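Local atomic coordinates of Lin1840 protein (PDB entry 4ZOC), a protein that probably hydrolyses terminal, non-reducing beta-D-glucosyl residues, releasing beta-D-glucose, as a family 3 glycoside hydrolase that takes part in beta-1,2-glucan metabolism in Listeria innocua. Residues L233-F238 with V266-W271; G272-V277 with T304-H309; A452-M457 with Q494-P499. The protein carries 2 engineered substitutions. All coordinates share one frame; numbering follows the deposited sequence.

Contact 1: residues L233-F238 with V266-W271; sequences LVMTAF and VLISAW. Engineered in segment 266-271: A270 (natural residue Asp). With BGC (beta-D-glucopyranose), chain G.
T236 N donates to I268 O (2.8 Å), the shortest of three backbone bonds that join strands 233-236 and 266-268 in parallel; I268 N to V234 O and V234 N to V266 O are the others. Beyond the I268 pairing a side chain takes over: A270 N points its hydrogen at T236 OG1 (3.1 Å, 160° at the hydrogen). The hydroxyl reaches it because chi1 of 74° sets OG1 between the backbone N and the carbonyl carbon; OG1 is also bonded to T247 OG1. On one face of the sheet L233 CD2 packs alongside V266 CG1, and M235 CB meets I268 CG2 (3.8 Å). The extended start of the M235 chain then carries SD to within 4.1 Å of A270 CB. On the other face L267 CD1 lies against V234 CG1; T236 CG2 touches the same L267 methyl. A270, an engineered residue (Asp in the natural sequence), sets its methyl over one face of the F238 ring, displaced toward the rim, while W271 O meets that ring at its edge, 3.2 Å from CE1. The W271 indole offers a face to the bound glucose, whose C1 sits 3.7 Å above the ring plane. Main-chain and hydroxyl bonds thus hold the two segments in step, while the W271 face and R572 of the second subunit, hydrogen-bonded to both W271 O and the glucose, shape the sugar pocket.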
ATOM      1  N   LEU A 233      22.731  17.400 -11.780  1.00  8.65           N
ATOM      2  CA  LEU A 233      23.005  16.050 -11.316  1.00  7.75           C
ATOM      3  C   LEU A 233      21.688  15.316 -10.979  1.00  7.26           C
ATOM      4  O   LEU A 233      20.668  15.965 -10.776  1.00  7.28           O
ATOM      5  CB  LEU A 233      23.854  16.042 -10.044  1.00  8.38           C
ATOM      6  CG  LEU A 233      25.309  16.556 -10.129  1.00  9.29           C
ATOM      7  CD1 LEU A 233      25.378  18.062 -10.032  1.00 11.83           C
ATOM      8  CD2 LEU A 233      26.140  15.889  -9.021  1.00  9.24           C
ATOM      9  N   VAL A 234      21.741  14.007 -10.929  1.00  8.75           N
ATOM     10  CA  VAL A 234      20.682  13.173 -10.400  1.00  9.24           C
ATOM     11  C   VAL A 234      21.282  12.251  -9.362  1.00  8.65           C
ATOM     12  O   VAL A 234      22.411  11.784  -9.521  1.00  7.87           O
ATOM     13  CB  VAL A 234      20.001  12.387 -11.522  1.00 10.98           C
ATOM     14  CG1 VAL A 234      18.937  11.412 -10.986  1.00 11.95           C
ATOM     15  CG2 VAL A 234      19.352  13.351 -12.466  1.00 11.32           C
ATOM     16  N   MET A 235      20.527  11.932  -8.309  1.00  8.61           N
ATOM     17  CA  MET A 235      21.002  11.011  -7.279  1.00  7.28           C
ATOM     18  C   MET A 235      20.111   9.768  -7.274  1.00  7.17           C
ATOM     19  O   MET A 235      18.886   9.887  -7.464  1.00  6.38           O
ATOM     20  CB  MET A 235      20.934  11.673  -5.869  1.00  7.04           C
ATOM     21  CG  MET A 235      21.290  10.756  -4.715  1.00  7.79           C
ATOM     22  SD  MET A 235      20.963  11.436  -3.091  1.00  9.23           S
ATOM     23  CE  MET A 235      22.162  12.779  -3.066  1.00 11.84           C
ATOM     24  N   THR A 236      20.717   8.587  -7.113  1.00  6.86           N
ATOM     25  CA  THR A 236      19.923   7.309  -7.068  1.00  6.39           C
ATOM     26  C   THR A 236      19.066   7.183  -5.799  1.00  7.07           C
ATOM     27  O   THR A 236      19.287   7.939  -4.837  1.00  7.09           O
ATOM     28  CB  THR A 236      20.849   6.093  -7.150  1.00  7.03           C
ATOM     29  OG1 THR A 236      21.551   5.888  -5.895  1.00  8.11           O
ATOM     30  CG2 THR A 236      21.772   6.207  -8.382  1.00  7.15           C
ATOM     31  N   ALA A 237      18.087   6.247  -5.824  1.00  6.22           N
ATOM     32  CA  ALA A 237      17.259   6.002  -4.646  1.00  5.91           C
ATOM     33  C   ALA A 237      17.721   4.727  -3.899  1.00  7.15           C
ATOM     34  O   ALA A 237      18.304   3.824  -4.476  1.00  5.99           O
ATOM     35  CB  ALA A 237      15.793   5.821  -5.102  1.00  5.84           C
ATOM     36  N   PHE A 238      17.376   4.661  -2.612  1.00  6.26           N
ATOM     37  CA  PHE A 238      17.616   3.484  -1.831  1.00  7.06           C
ATOM     38  C   PHE A 238      16.792   2.255  -2.160  1.00  7.69           C
ATOM     39  O   PHE A 238      17.237   1.104  -1.880  1.00 10.48           O
ATOM     40  CB  PHE A 238      17.409   3.791  -0.373  1.00  6.86           C
ATOM     41  CG  PHE A 238      18.421   4.717   0.207  1.00  7.78           C
ATOM     42  CD1 PHE A 238      19.770   4.342   0.245  1.00  8.54           C
ATOM     43  CD2 PHE A 238      18.044   5.931   0.736  1.00  8.53           C
ATOM     44  CE1 PHE A 238      20.701   5.157   0.835  1.00  9.04           C
ATOM     45  CE2 PHE A 238      19.000   6.758   1.341  1.00  8.50           C
ATOM     46  CZ  PHE A 238      20.311   6.392   1.351  1.00  8.65           C
ATOM     47  N   VAL A 266      26.283  13.922 -14.014  1.00 10.33           N
ATOM     48  CA  VAL A 266      26.767  13.021 -13.000  1.00  9.24           C
ATOM     49  C   VAL A 266      25.529  12.350 -12.362  1.00 10.04           C
ATOM     50  O   VAL A 266      24.632  13.034 -11.917  1.00  9.43           O
ATOM     51  CB  VAL A 266      27.652  13.741 -11.979  1.00  8.70           C
ATOM     52  CG1 VAL A 266      27.956  12.859 -10.750  1.00  9.99           C
ATOM     53  CG2 VAL A 266      28.957  14.223 -12.675  1.00  9.86           C
ATOM     54  N   LEU A 267      25.529  11.012 -12.343  1.00  9.65           N
ATOM     55  CA  LEU A 267      24.588  10.239 -11.512  1.00  8.81           C
ATOM     56  C   LEU A 267      25.382   9.835 -10.250  1.00  8.78           C
ATOM     57  O   LEU A 267      26.431   9.104 -10.331  1.00 12.67           O
ATOM     58  CB  LEU A 267      24.021   9.053 -12.318  1.00  9.58           C
ATOM     59  CG  LEU A 267      23.040   8.130 -11.579  1.00  9.62           C
ATOM     60  CD1 LEU A 267      21.783   8.902 -11.143  1.00 10.20           C
ATOM     61  CD2 LEU A 267      22.704   6.938 -12.391  1.00 10.11           C
ATOM     62  N   ILE A 268      24.980  10.361  -9.089  1.00  6.96           N
ATOM     63  CA  ILE A 268      25.619  10.072  -7.789  1.00  7.57           C
ATOM     64  C   ILE A 268      24.719   9.133  -7.005  1.00  8.49           C
ATOM     65  O   ILE A 268      23.476   9.217  -7.073  1.00  8.76           O
ATOM     66  CB  ILE A 268      25.875  11.440  -6.985  1.00  7.01           C
ATOM     67  CG1 ILE A 268      26.671  11.166  -5.684  1.00  7.26           C
ATOM     68  CG2 ILE A 268      24.562  12.182  -6.708  1.00  7.68           C
ATOM     69  CD1 ILE A 268      26.954  12.450  -4.821  1.00  6.30           C
ATOM     70  N   SER A 269      25.322   8.199  -6.305  1.00  8.86           N
ATOM     71  CA  SER A 269      24.588   7.345  -5.410  1.00  9.26           C
ATOM     72  C   SER A 269      24.076   8.079  -4.231  1.00  6.87           C
ATOM     73  O   SER A 269      24.715   9.001  -3.732  1.00  8.21           O
ATOM     74  CB  SER A 269      25.444   6.146  -4.941  1.00  9.98           C
ATOM     75  OG  SER A 269      26.367   6.458  -3.879  1.00  8.89           O
ATOM     76  N   ALA A 270      22.912   7.652  -3.719  1.00  5.97           N
ATOM     77  CA  ALA A 270      22.563   7.970  -2.355  1.00  7.10           C
ATOM     78  C   ALA A 270      23.640   7.371  -1.412  1.00  8.10           C
ATOM     79  O   ALA A 270      24.467   6.490  -1.845  1.00  8.40           O
ATOM     80  CB  ALA A 270      21.159   7.486  -2.034  1.00  7.90           C
ATOM     81  N   TRP A 271      23.651   7.781  -0.122  1.00  7.36           N
ATOM     82  CA  TRP A 271      24.703   7.383   0.785  1.00  7.95           C
ATOM     83  C   TRP A 271      24.781   5.872   0.968  1.00  8.62           C
ATOM     84  O   TRP A 271      23.855   5.257   1.425  1.00  9.25           O
ATOM     85  CB  TRP A 271      24.565   8.042   2.124  1.00  8.28           C
ATOM     86  CG  TRP A 271      25.680   7.777   3.134  1.00 11.38           C
ATOM     87  CD1 TRP A 271      25.990   6.590   3.714  1.00 13.08           C
ATOM     88  CD2 TRP A 271      26.575   8.736   3.698  1.00 11.14           C
ATOM     89  NE1 TRP A 271      26.993   6.737   4.616  1.00 17.07           N
ATOM     90  CE2 TRP A 271      27.366   8.055   4.640  1.00 13.81           C
ATOM     91  CE3 TRP A 271      26.687  10.114   3.606  1.00 15.11           C
ATOM     92  CZ2 TRP A 271      28.340   8.702   5.415  1.00 16.75           C
ATOM     93  CZ3 TRP A 271      27.681  10.748   4.332  1.00 15.12           C
ATOM     94  CH2 TRP A 271      28.460  10.055   5.256  1.00 18.53           C
TER
HETATM   95  C2  BGC G 801      24.344   8.372   7.717  1.00 15.65           C
HETATM   96  C3  BGC G 801      23.584   7.649   6.552  1.00 16.23           C
HETATM   97  C4  BGC G 801      22.481   8.554   5.889  1.00 14.35           C
HETATM   98  C5  BGC G 801      23.166   9.897   5.551  1.00 15.35           C
HETATM   99  C6  BGC G 801      22.156  10.794   4.911  1.00 15.55           C
HETATM  100  C1  BGC G 801      24.926   9.622   7.165  1.00 16.17           C
HETATM  101  O1  BGC G 801      25.718  10.301   8.170  1.00 19.65           O
HETATM  102  O2  BGC G 801      25.379   7.557   8.257  1.00 21.38           O
HETATM  103  O3  BGC G 801      23.024   6.414   7.044  1.00 19.15           O
HETATM  104  O4  BGC G 801      21.809   7.916   4.739  1.00 11.67           O
HETATM  105  O5  BGC G 801      23.872  10.458   6.706  1.00 15.20           O
HETATM  106  O6  BGC G 801      21.178  11.109   5.899  1.00 18.49           O

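Contact 2: residues G272-V277 with T304-H309; sequences GAVAEV and TTCYIH
At the catalytic-domain barrel, the short helical turn 273-276 that follows strand 266-268 meets the start of helix 306-316, just after strand 301-302. The hydroxyl and methyl of T304 serve different partners. Its methyl CG2 presses on the backbone of G272, 3.5 Å from CA, and on the A275 methyl CB at 3.8 Å. The OG1 branch, with chi1 at 51°, faces a water bridge: one water donates to T304 OG1 (2.8 Å) and accepts from V274 N (2.8 Å). E301 OE2 also bonds this hydroxyl. Two residues on, C306 fits against two residues of the helical turn, its CB facing V274 CG1 (3.9 Å) and its sulfur lying 3.7 Å from A275 CA. With chi1 of -56°, SG stands anti to the carbonyl carbon, which directs it to A275. The link between the segments is therefore apolar packing plus one water. E276 of the turn forms a salt bridge with R572 of the second subunit. Within the barrel, G272 shares a backbone bond with M302 of strand 301-302, and V274 and Y307 both touch S293 of helix 286-295.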
ATOM      1  N   GLY A 272      25.949   5.312   0.601  1.00  7.97           N
ATOM      2  CA  GLY A 272      26.206   3.919   0.686  1.00  7.49           C
ATOM      3  C   GLY A 272      25.360   3.023  -0.233  1.00  8.17           C
ATOM      4  O   GLY A 272      25.483   1.796  -0.123  1.00 10.48           O
ATOM      5  N   ALA A 273      24.547   3.577  -1.157  1.00  7.57           N
ATOM      6  CA  ALA A 273      23.584   2.775  -1.859  1.00  8.08           C
ATOM      7  C   ALA A 273      24.274   1.803  -2.832  1.00  9.91           C
ATOM      8  O   ALA A 273      23.693   0.776  -3.253  1.00  9.56           O
ATOM      9  CB  ALA A 273      22.643   3.682  -2.643  1.00  9.45           C
ATOM     10  N   VAL A 274      25.499   2.108  -3.234  1.00 10.12           N
ATOM     11  CA  VAL A 274      26.238   1.120  -4.064  1.00  9.29           C
ATOM     12  C   VAL A 274      26.513  -0.173  -3.260  1.00  8.36           C
ATOM     13  O   VAL A 274      26.172  -1.260  -3.716  1.00 10.88           O
ATOM     14  CB  VAL A 274      27.554   1.711  -4.630  1.00  9.99           C
ATOM     15  CG1 VAL A 274      28.315   0.607  -5.315  1.00 11.53           C
ATOM     16  CG2 VAL A 274      27.274   2.876  -5.616  1.00 10.17           C
ATOM     17  N   ALA A 275      27.101  -0.046  -2.059  1.00  9.08           N
ATOM     18  CA  ALA A 275      27.416  -1.168  -1.165  1.00 10.50           C
ATOM     19  C   ALA A 275      26.147  -1.902  -0.742  1.00 10.83           C
ATOM     20  O   ALA A 275      26.091  -3.130  -0.610  1.00 10.50           O
ATOM     21  CB  ALA A 275      28.209  -0.656   0.042  1.00 11.44           C
ATOM     22  N   GLU A 276      25.078  -1.148  -0.675  1.00  9.81           N
ATOM     23  CA  GLU A 276      23.798  -1.619  -0.086  1.00  8.62           C
ATOM     24  C   GLU A 276      23.059  -2.497  -1.056  1.00  8.76           C
ATOM     25  O   GLU A 276      22.131  -3.192  -0.656  1.00  8.43           O
ATOM     26  CB  GLU A 276      22.973  -0.458   0.437  1.00  8.62           C
ATOM     27  CG  GLU A 276      23.561   0.060   1.775  1.00 12.18           C
ATOM     28  CD  GLU A 276      23.042   1.387   2.233  1.00 12.72           C
ATOM     29  OE1 GLU A 276      22.022   1.831   1.676  1.00 11.85           O
ATOM     30  OE2 GLU A 276      23.656   1.871   3.216  1.00 14.93           O
ATOM     31  N   VAL A 277      23.462  -2.525  -2.327  1.00  8.82           N
ATOM     32  CA  VAL A 277      22.804  -3.451  -3.276  1.00  9.01           C
ATOM     33  C   VAL A 277      23.120  -4.897  -2.832  1.00  8.35           C
ATOM     34  O   VAL A 277      22.343  -5.869  -3.135  1.00  9.29           O
ATOM     35  CB  VAL A 277      23.095  -3.152  -4.767  1.00 10.18           C
ATOM     36  CG1 VAL A 277      22.827  -1.729  -5.139  1.00 10.66           C
ATOM     37  CG2 VAL A 277      24.506  -3.499  -5.193  1.00 11.11           C
ATOM     38  N   THR A 304      31.178   4.956   0.270  1.00  9.84           N
ATOM     39  CA  THR A 304      31.517   3.512   0.289  1.00  9.17           C
ATOM     40  C   THR A 304      32.636   3.266  -0.729  1.00 10.44           C
ATOM     41  O   THR A 304      32.967   4.161  -1.524  1.00 10.73           O
ATOM     42  CB  THR A 304      30.263   2.577   0.114  1.00  9.00           C
ATOM     43  OG1 THR A 304      29.488   2.982  -1.047  1.00  9.10           O
ATOM     44  CG2 THR A 304      29.441   2.653   1.345  1.00  9.46           C
ATOM     45  N   THR A 305      33.190   2.052  -0.652  1.00 12.09           N
ATOM     46  CA  THR A 305      34.443   1.701  -1.203  1.00 13.33           C
ATOM     47  C   THR A 305      34.384   0.608  -2.251  1.00 12.46           C
ATOM     48  O   THR A 305      35.422   0.101  -2.588  1.00 16.20           O
ATOM     49  CB  THR A 305      35.416   1.284  -0.109  1.00 16.12           C
ATOM     50  OG1 THR A 305      34.919   0.134   0.560  1.00 19.25           O
ATOM     51  CG2 THR A 305      35.598   2.377   0.942  1.00 16.47           C
ATOM     52  N   CYS A 306      33.220   0.288  -2.849  1.00 13.00           N
ATOM     53  CA  CYS A 306      33.178  -0.696  -3.845  1.00  9.96           C
ATOM     54  C   CYS A 306      34.000  -0.308  -5.074  1.00 12.39           C
ATOM     55  O   CYS A 306      34.821  -1.104  -5.536  1.00 13.58           O
ATOM     56  CB  CYS A 306      31.716  -1.015  -4.306  1.00 11.03           C
ATOM     57  SG  CYS A 306      30.679  -1.490  -2.922  1.00 14.17           S
ATOM     58  N   TYR A 307      33.764   0.886  -5.629  1.00  9.64           N
ATOM     59  CA  TYR A 307      34.539   1.330  -6.775  1.00 11.23           C
ATOM     60  C   TYR A 307      36.012   1.344  -6.497  1.00 12.54           C
ATOM     61  O   TYR A 307      36.826   0.720  -7.246  1.00 14.33           O
ATOM     62  CB  TYR A 307      34.105   2.699  -7.303  1.00 10.88           C
ATOM     63  CG  TYR A 307      32.771   2.723  -8.111  1.00 11.09           C
ATOM     64  CD1 TYR A 307      32.090   1.545  -8.493  1.00  9.49           C
ATOM     65  CD2 TYR A 307      32.197   3.940  -8.464  1.00 10.58           C
ATOM     66  CE1 TYR A 307      30.947   1.603  -9.242  1.00 10.98           C
ATOM     67  CE2 TYR A 307      31.058   4.000  -9.232  1.00 13.51           C
ATOM     68  CZ  TYR A 307      30.394   2.815  -9.584  1.00 10.94           C
ATOM     69  OH  TYR A 307      29.299   2.846 -10.373  1.00 12.04           O
ATOM     70  N   ILE A 308      36.363   2.054  -5.429  1.00 11.83           N
ATOM     71  CA  ILE A 308      37.781   2.269  -5.117  1.00 15.02           C
ATOM     72  C   ILE A 308      38.574   0.947  -4.985  1.00 17.21           C
ATOM     73  O   ILE A 308      39.678   0.816  -5.520  1.00 17.94           O
ATOM     74  CB  ILE A 308      37.890   3.285  -3.966  1.00 19.20           C
ATOM     75  CG1 ILE A 308      39.261   3.961  -3.988  1.00 26.37           C
ATOM     76  CG2 ILE A 308      37.623   2.686  -2.613  1.00 23.46           C
ATOM     77  CD1 ILE A 308      39.326   5.166  -4.892  1.00 30.82           C
ATOM     78  N   HIS A 309      37.990  -0.047  -4.320  1.00 17.26           N
ATOM     79  CA  HIS A 309      38.680  -1.310  -4.076  1.00 15.73           C
ATOM     80  C   HIS A 309      38.510  -2.358  -5.190  1.00 15.36           C
ATOM     81  O   HIS A 309      39.388  -3.225  -5.343  1.00 20.07           O
ATOM     82  CB  HIS A 309      38.300  -1.871  -2.702  1.00 16.34           C
ATOM     83  CG  HIS A 309      38.781  -1.037  -1.557  1.00 17.96           C
ATOM     84  ND1 HIS A 309      39.984  -0.366  -1.574  1.00 23.80           N
ATOM     85  CD2 HIS A 309      38.204  -0.738  -0.365  1.00 18.53           C
ATOM     86  CE1 HIS A 309      40.116   0.333  -0.453  1.00 23.84           C
ATOM     87  NE2 HIS A 309      39.055   0.114   0.301  1.00 19.89           N
TER
HETATM   88  O   HOH W   1      27.303   4.099  -2.302  1.00  9.56           O

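Contact 3: residues A452-M457 with Q494-P499; sequences AAVQNM and QTLGKP
K498 NZ supplies the hydrogen bonds of this contact, all to main-chain carbonyls at the C-terminal end of helix 444-456. The closest acceptor is M457 O at 2.6 Å, approached almost straight along the C=O direction (168° at the oxygen). V454 O, at 2.9 Å, is met at a more bent angle, 139°, with the donor tilted from the carbonyl plane. A third, weak bond goes to Q455 O. The amine reaches this group of oxygens through a twice-bent lysine chain: a bend at chi2 (-116°) brings CD and CE alongside the carbonyls, CE lying 3.5 Å from V454 O, and a further bend at chi4 turns NZ onto them.

The apolar contacts centre on V454, whose two methyl branches divide the work. CG1, anti to the backbone N, rests on the aliphatic part of the lysine, 3.7 Å from K498 CG, the two side chains running past each other in opposite directions; the same methyl also meets L496 CB. CG2 turns to L496 CD1 (3.8 Å), where the valine and leucine side chains lie nearly at right angles.

Backbone shape delivers these groups. Q494 to G497 form a type I turn after helix 484-494, and G497 leaves it with positive phi before K498 and P499 lead into strand 500-505. P499 shares a backbone hydrogen bond with V460 of strand 459-465.

Carbonyls at the last turn of a helix lack the amide partners they would have further back, and the helix dipole would be expected to add partial negative charge there. The cationic amine probably offsets both, while its methylenes complete an apolar patch over V454, joining a helix end to the turn that precedes a central strand of the C-terminal domain's sheet.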
ATOM      1  N   ALA A 452      -4.361  28.157  35.543  1.00 11.34           N
ATOM      2  CA  ALA A 452      -4.113  29.527  36.061  1.00 13.85           C
ATOM      3  C   ALA A 452      -3.849  30.549  34.951  1.00 13.39           C
ATOM      4  O   ALA A 452      -4.395  31.713  35.023  1.00 13.16           O
ATOM      5  CB  ALA A 452      -2.958  29.492  37.037  1.00 14.42           C
ATOM      6  N   ALA A 453      -3.036  30.195  33.957  1.00 12.20           N
ATOM      7  CA  ALA A 453      -2.738  31.131  32.850  1.00 12.47           C
ATOM      8  C   ALA A 453      -3.954  31.470  32.002  1.00 11.86           C
ATOM      9  O   ALA A 453      -4.186  32.627  31.615  1.00 13.31           O
ATOM     10  CB  ALA A 453      -1.596  30.623  31.955  1.00 13.90           C
ATOM     11  N   VAL A 454      -4.751  30.447  31.733  1.00 11.91           N
ATOM     12  CA  VAL A 454      -5.994  30.592  30.928  1.00 13.01           C
ATOM     13  C   VAL A 454      -7.024  31.442  31.682  1.00 13.03           C
ATOM     14  O   VAL A 454      -7.617  32.333  31.105  1.00 14.94           O
ATOM     15  CB  VAL A 454      -6.553  29.226  30.499  1.00 12.33           C
ATOM     16  CG1 VAL A 454      -7.875  29.359  29.765  1.00 12.45           C
ATOM     17  CG2 VAL A 454      -5.563  28.457  29.643  1.00 14.51           C
ATOM     18  N   GLN A 455      -7.184  31.196  32.965  1.00 16.65           N
ATOM     19  CA  GLN A 455      -8.068  32.058  33.826  1.00 17.83           C
ATOM     20  C   GLN A 455      -7.766  33.520  33.724  1.00 17.65           C
ATOM     21  O   GLN A 455      -8.677  34.327  33.580  1.00 16.74           O
ATOM     22  CB  GLN A 455      -7.999  31.633  35.300  1.00 23.76           C
ATOM     23  CG  GLN A 455      -9.083  30.648  35.676  1.00 37.46           C
ATOM     24  CD  GLN A 455      -8.866  29.918  37.018  1.00 39.92           C
ATOM     25  OE1 GLN A 455      -9.536  28.916  37.313  1.00 53.52           O
ATOM     26  NE2 GLN A 455      -7.934  30.408  37.819  1.00 49.04           N
ATOM     27  N   ASN A 456      -6.479  33.849  33.806  1.00 15.36           N
ATOM     28  CA  ASN A 456      -5.941  35.190  33.661  1.00 18.76           C
ATOM     29  C   ASN A 456      -6.140  35.851  32.327  1.00 17.14           C
ATOM     30  O   ASN A 456      -6.470  37.052  32.241  1.00 17.33           O
ATOM     31  CB  ASN A 456      -4.422  35.190  33.979  1.00 20.57           C
ATOM     32  CG  ASN A 456      -4.112  34.876  35.451  1.00 25.02           C
ATOM     33  OD1 ASN A 456      -4.962  35.031  36.329  1.00 28.92           O
ATOM     34  ND2 ASN A 456      -2.862  34.485  35.732  1.00 22.69           N
ATOM     35  N   MET A 457      -5.961  35.094  31.260  1.00 13.92           N
ATOM     36  CA  MET A 457      -6.065  35.611  29.891  1.00 13.38           C
ATOM     37  C   MET A 457      -7.430  35.463  29.233  1.00 14.27           C
ATOM     38  O   MET A 457      -8.387  35.048  29.869  1.00 19.41           O
ATOM     39  CB  MET A 457      -5.047  34.781  29.105  1.00 13.95           C
ATOM     40  CG  MET A 457      -3.638  35.060  29.613  1.00 14.42           C
ATOM     41  SD  MET A 457      -2.908  36.683  29.387  1.00 16.51           S
ATOM     42  CE  MET A 457      -3.271  37.475  30.968  1.00 17.11           C
ATOM     43  N   GLN A 494      -9.787  22.690  26.300  1.00  9.52           N
ATOM     44  CA  GLN A 494     -11.154  22.920  25.811  1.00 11.49           C
ATOM     45  C   GLN A 494     -12.103  23.074  27.011  1.00 10.77           C
ATOM     46  O   GLN A 494     -13.086  23.794  26.964  1.00 12.99           O
ATOM     47  CB  GLN A 494     -11.568  21.736  24.982  1.00 14.13           C
ATOM     48  CG  GLN A 494     -12.840  22.000  24.223  1.00 19.08           C
ATOM     49  CD  GLN A 494     -14.067  21.783  25.014  1.00 21.40           C
ATOM     50  OE1 GLN A 494     -14.083  20.953  25.923  1.00 20.83           O
ATOM     51  NE2 GLN A 494     -15.157  22.570  24.687  1.00 27.95           N
ATOM     52  N   THR A 495     -11.800  22.395  28.068  1.00 10.05           N
ATOM     53  CA  THR A 495     -12.655  22.451  29.267  1.00 11.96           C
ATOM     54  C   THR A 495     -12.642  23.803  29.971  1.00 11.39           C
ATOM     55  O   THR A 495     -13.513  24.068  30.760  1.00 10.87           O
ATOM     56  CB  THR A 495     -12.375  21.374  30.311  1.00 12.04           C
ATOM     57  OG1 THR A 495     -11.173  21.618  31.068  1.00 11.97           O
ATOM     58  CG2 THR A 495     -12.427  19.964  29.726  1.00 16.10           C
ATOM     59  N   LEU A 496     -11.694  24.649  29.667  1.00 12.83           N
ATOM     60  CA  LEU A 496     -11.451  25.861  30.465  1.00 13.44           C
ATOM     61  C   LEU A 496     -12.337  27.008  29.987  1.00 12.82           C
ATOM     62  O   LEU A 496     -12.327  28.056  30.542  1.00 16.31           O
ATOM     63  CB  LEU A 496      -9.941  26.234  30.487  1.00 13.26           C
ATOM     64  CG  LEU A 496      -9.047  25.119  30.932  1.00 12.20           C
ATOM     65  CD1 LEU A 496      -7.578  25.529  30.864  1.00 15.33           C
ATOM     66  CD2 LEU A 496      -9.350  24.571  32.335  1.00 15.32           C
ATOM     67  N   GLY A 497     -13.124  26.805  28.973  1.00 16.74           N
ATOM     68  CA  GLY A 497     -14.137  27.809  28.598  1.00 21.19           C
ATOM     69  C   GLY A 497     -13.725  29.005  27.785  1.00 24.41           C
ATOM     70  O   GLY A 497     -14.621  29.839  27.462  1.00 26.40           O
ATOM     71  N   LYS A 498     -12.434  29.124  27.388  1.00 15.73           N
ATOM     72  CA  LYS A 498     -11.980  30.262  26.589  1.00 14.18           C
ATOM     73  C   LYS A 498     -11.715  29.831  25.168  1.00  8.90           C
ATOM     74  O   LYS A 498     -11.477  28.680  24.960  1.00 10.36           O
ATOM     75  CB  LYS A 498     -10.658  30.811  27.163  1.00 15.65           C
ATOM     76  CG  LYS A 498     -10.878  31.173  28.655  1.00 19.30           C
ATOM     77  CD  LYS A 498     -10.739  32.597  29.071  1.00 20.68           C
ATOM     78  CE  LYS A 498     -11.098  32.723  30.550  1.00 20.30           C
ATOM     79  NZ  LYS A 498     -10.200  33.690  31.195  1.00 16.85           N
ATOM     80  N   PRO A 499     -11.740  30.756  24.214  1.00 11.26           N
ATOM     81  CA  PRO A 499     -11.501  30.316  22.798  1.00 11.59           C
ATOM     82  C   PRO A 499     -10.068  29.891  22.604  1.00 11.05           C
ATOM     83  O   PRO A 499      -9.142  30.465  23.224  1.00 10.82           O
ATOM     84  CB  PRO A 499     -11.790  31.549  21.955  1.00 13.90           C
ATOM     85  CG  PRO A 499     -12.505  32.540  22.893  1.00 16.56           C
ATOM     86  CD  PRO A 499     -12.246  32.150  24.314  1.00 11.01           C
TER

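Overall arrangement
The three contacts follow one another along the chain. Contacts 1 and 2 belong to the N-terminal TIM-barrel domain, their centres about 12 Å apart, and they touch: S269 CB packs on V274 CG2 at 3.8 Å, and F238 CD1 lies 3.7 Å from E276 OE1. Segment 272-277 directly continues 266-271, so the seventh barrel strand runs through the sugar-facing W271 into the turn that leans on the eighth strand's following helix. Contact 3 lies in the C-terminal domain, beside its mixed sheet, with its centre about 52 Å from contact 1 and 58 Å from contact 2. Contact 1 thus carries the pocket residue W271, contact 2 packs the chain just after it, and contact 3 is packing in the other domain.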